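Ion-channel modulator raklp (PDB 2W8X) probably activates maxiK potassium channels as a tick salivary ion-channel modulator with a highly modified Kunitz/BPTI fold. Local coordinates at residues Q12-E17 against D48-H53. Residues are numbered along the deposited sequence; the frame is centred on the assembly and turned at random. Where two conformers were deposited one is given.
Sequences QRSLCE and DNCNSH
Two acceptors, Leu15 O and Asn51 OD1, lie 3.2 Å apart in this buried contact, and the imidazole N-H of His53 serves both. His53 NE2 donates to Leu15 O at 3.0 Å, the carbonyl oxygen lying at the ring edge and nearly in its plane; the bond is bent, with 138° at the hydrogen. Asn51 OD1 takes its main bond from Tyr34 N, the His53 branch to it being weak, while Asn51 ND2 donates to Cys18 O, so both ends of the amide are held. With CG anti to the backbone N (chi1 -177°), the Asn51 amide turns one face toward Leu15 O, which lies 3.3 Å from Asn51 CG. Replacing His53 with leucine would probably leave Leu15 O without its N-H donor and the two close oxygens without the hydrogen they share, though Asn51 OD1 would keep that of Tyr34 N. The main chains approach closely as well: Leu15 CA directs its hydrogen almost straight at Cys50 O, 3.6 Å away, and Leu15 CD2 touches the same oxygen. Beside them, Ser14 OG rests 3.3 Å from Cys50 CB while bonding to Ser11 O. Disulfides Cys16-Cys63 and Cys50-Cys10 fix both segments in the core of this disulfide-rich, highly modified Kunitz/BPTI-type domain. Short helix 14-17 thus packs on the loop joining strand 44-46 to helix 56-70, with Cys16 and His53 touching that long helix and Asn51 reaching strand 31-35.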
ATOM      1  N   GLN A  12      -6.167   3.402   7.870  1.00 17.64           N
ATOM      2  CA  GLN A  12      -7.035   2.530   7.103  1.00 17.91           C
ATOM      3  C   GLN A  12      -8.082   3.334   6.316  1.00 17.44           C
ATOM      4  O   GLN A  12      -8.399   2.973   5.170  1.00 17.85           O
ATOM      5  CB  GLN A  12      -7.638   1.406   7.981  1.00 19.56           C
ATOM      6  CG  GLN A  12      -6.598   0.551   8.690  1.00 23.00           C
ATOM      7  CD  GLN A  12      -5.683  -0.251   7.768  1.00 28.25           C
ATOM      8  OE1 GLN A  12      -6.139  -0.873   6.811  1.00 34.03           O
ATOM      9  NE2 GLN A  12      -4.385  -0.235   8.061  1.00 32.12           N
ATOM     10  N   ARG A  13      -8.560   4.468   6.863  1.00 15.67           N
ATOM     11  CA  ARG A  13      -9.469   5.345   6.145  1.00 15.26           C
ATOM     12  C   ARG A  13      -8.796   5.992   4.911  1.00 13.19           C
ATOM     13  O   ARG A  13      -9.407   6.067   3.859  1.00 13.36           O
ATOM     14  CB  ARG A  13     -10.016   6.464   7.037  1.00 16.87           C
ATOM     15  CG  ARG A  13     -11.052   5.997   8.001  1.00 20.57           C
ATOM     16  CD  ARG A  13     -11.643   7.189   8.779  1.00 21.94           C
ATOM     17  NE  ARG A  13     -12.450   8.042   7.930  1.00 23.99           N
ATOM     18  CZ  ARG A  13     -12.861   9.278   8.229  1.00 26.48           C
ATOM     19  NH1 ARG A  13     -12.548   9.846   9.404  1.00 29.36           N
ATOM     20  NH2 ARG A  13     -13.580   9.957   7.356  1.00 25.30           N
ATOM     21  N   SER A  14      -7.554   6.429   5.061  0.50 11.57           N
ATOM     22  CA  SER A  14      -6.863   7.152   4.010  0.50 10.14           C
ATOM     23  C   SER A  14      -6.643   6.293   2.761  0.50  9.91           C
ATOM     24  O   SER A  14      -6.599   6.815   1.658  0.50  9.68           O
ATOM     25  CB  SER A  14      -5.518   7.678   4.524  0.50  9.35           C
ATOM     26  OG  SER A  14      -4.512   6.672   4.562  0.50  7.43           O
ATOM     27  N   LEU A  15      -6.518   4.978   2.948  1.00  9.94           N
ATOM     28  CA  LEU A  15      -6.374   4.028   1.836  1.00  9.98           C
ATOM     29  C   LEU A  15      -7.526   4.095   0.833  1.00  9.71           C
ATOM     30  O   LEU A  15      -7.365   3.759  -0.337  1.00  9.55           O
ATOM     31  CB  LEU A  15      -6.290   2.588   2.360  1.00 10.67           C
ATOM     32  CG  LEU A  15      -5.181   2.229   3.325  1.00 13.36           C
ATOM     33  CD1 LEU A  15      -5.334   0.769   3.768  1.00 15.85           C
ATOM     34  CD2 LEU A  15      -3.811   2.493   2.707  1.00 15.35           C
ATOM     35  N   CYS A  16      -8.699   4.508   1.302  1.00 10.23           N
ATOM     36  CA  CYS A  16      -9.917   4.439   0.533  1.00 10.23           C
ATOM     37  C   CYS A  16     -10.593   5.797   0.307  1.00 11.00           C
ATOM     38  O   CYS A  16     -11.298   5.978  -0.696  1.00 12.37           O
ATOM     39  CB  CYS A  16     -10.898   3.493   1.233  1.00 10.90           C
ATOM     40  SG  CYS A  16     -10.176   1.877   1.606  1.00 12.31           S
ATOM     41  N   GLU A  17     -10.361   6.747   1.214  1.00 11.06           N
ATOM     42  CA  GLU A  17     -11.027   8.037   1.181  1.00 11.72           C
ATOM     43  C   GLU A  17     -10.163   9.178   0.606  1.00 11.48           C
ATOM     44  O   GLU A  17     -10.687  10.235   0.247  1.00 12.01           O
ATOM     45  CB  GLU A  17     -11.459   8.389   2.611  1.00 12.95           C
ATOM     46  CG  GLU A  17     -12.548   7.517   3.119  1.00 14.37           C
ATOM     47  CD  GLU A  17     -12.963   7.869   4.530  1.00 16.57           C
ATOM     48  OE1 GLU A  17     -13.248   9.068   4.779  1.00 21.03           O
ATOM     49  OE2 GLU A  17     -12.979   6.963   5.385  1.00 17.08           O
ATOM     50  N   ASP A  48       2.792   8.085  -4.233  1.00  7.99           N
ATOM     51  CA  ASP A  48       2.861   8.633  -2.898  1.00  8.28           C
ATOM     52  C   ASP A  48       1.492   9.055  -2.332  1.00  8.46           C
ATOM     53  O   ASP A  48       1.419   9.730  -1.290  1.00  9.92           O
ATOM     54  CB  ASP A  48       3.866   9.780  -2.832  1.00  9.95           C
ATOM     55  CG  ASP A  48       5.276   9.326  -3.018  1.00 13.04           C
ATOM     56  OD1 ASP A  48       5.591   8.223  -2.526  1.00 18.54           O
ATOM     57  OD2 ASP A  48       6.075  10.076  -3.639  1.00 19.88           O
ATOM     58  N   ASN A  49       0.415   8.627  -2.982  1.00  7.86           N
ATOM     59  CA  ASN A  49      -0.939   8.851  -2.495  1.00  7.56           C
ATOM     60  C   ASN A  49      -1.346   7.666  -1.635  1.00  7.25           C
ATOM     61  O   ASN A  49      -1.184   6.517  -2.052  1.00  8.56           O
ATOM     62  CB  ASN A  49      -1.850   9.011  -3.735  1.00  7.58           C
ATOM     63  CG  ASN A  49      -3.290   9.391  -3.436  1.00  8.58           C
ATOM     64  OD1 ASN A  49      -3.897   8.971  -2.437  1.00  9.44           O
ATOM     65  ND2 ASN A  49      -3.857  10.230  -4.327  1.00  9.95           N
ATOM     66  N   CYS A  50      -1.871   7.918  -0.434  1.00  7.67           N
ATOM     67  CA  CYS A  50      -2.324   6.808   0.419  1.00  8.16           C
ATOM     68  C   CYS A  50      -3.339   5.889  -0.292  1.00  7.41           C
ATOM     69  O   CYS A  50      -3.374   4.683  -0.035  1.00  8.43           O
ATOM     70  CB  CYS A  50      -2.915   7.312   1.729  1.00  8.55           C
ATOM     71  SG  CYS A  50      -1.699   7.950   2.904  1.00 11.11           S
ATOM     72  N   ASN A  51      -4.155   6.456  -1.181  1.00  7.70           N
ATOM     73  CA  ASN A  51      -5.045   5.676  -2.020  1.00  7.99           C
ATOM     74  C   ASN A  51      -4.335   5.275  -3.305  1.00  8.29           C
ATOM     75  O   ASN A  51      -4.580   5.798  -4.395  1.00  9.50           O
ATOM     76  CB  ASN A  51      -6.362   6.409  -2.259  1.00  8.15           C
ATOM     77  CG  ASN A  51      -7.366   5.615  -3.066  1.00  8.32           C
ATOM     78  OD1 ASN A  51      -7.159   4.437  -3.452  1.00  9.08           O
ATOM     79  ND2 ASN A  51      -8.523   6.253  -3.298  1.00 10.17           N
ATOM     80  N   SER A  52      -3.392   4.356  -3.124  1.00  7.82           N
ATOM     81  CA  SER A  52      -2.666   3.676  -4.224  1.00  7.87           C
ATOM     82  C   SER A  52      -2.295   2.324  -3.670  1.00  8.45           C
ATOM     83  O   SER A  52      -1.869   2.217  -2.505  1.00 10.65           O
ATOM     84  CB  SER A  52      -1.405   4.439  -4.705  1.00  9.15           C
ATOM     85  OG  SER A  52      -0.417   4.564  -3.705  1.00 11.37           O
ATOM     86  N   HIS A  53      -2.530   1.301  -4.469  1.00  7.28           N
ATOM     87  CA  HIS A  53      -2.507  -0.094  -4.003  1.00  8.22           C
ATOM     88  C   HIS A  53      -1.668  -0.941  -4.940  1.00  8.57           C
ATOM     89  O   HIS A  53      -1.660  -0.714  -6.144  1.00  9.57           O
ATOM     90  CB  HIS A  53      -3.938  -0.620  -3.931  1.00  8.49           C
ATOM     91  CG  HIS A  53      -4.819   0.208  -3.049  1.00  8.65           C
ATOM     92  ND1 HIS A  53      -5.143  -0.163  -1.755  1.00 10.58           N
ATOM     93  CD2 HIS A  53      -5.444   1.385  -3.277  1.00 10.33           C
ATOM     94  CE1 HIS A  53      -5.934   0.760  -1.238  1.00 10.89           C
ATOM     95  NE2 HIS A  53      -6.114   1.723  -2.131  1.00  9.82           N
TER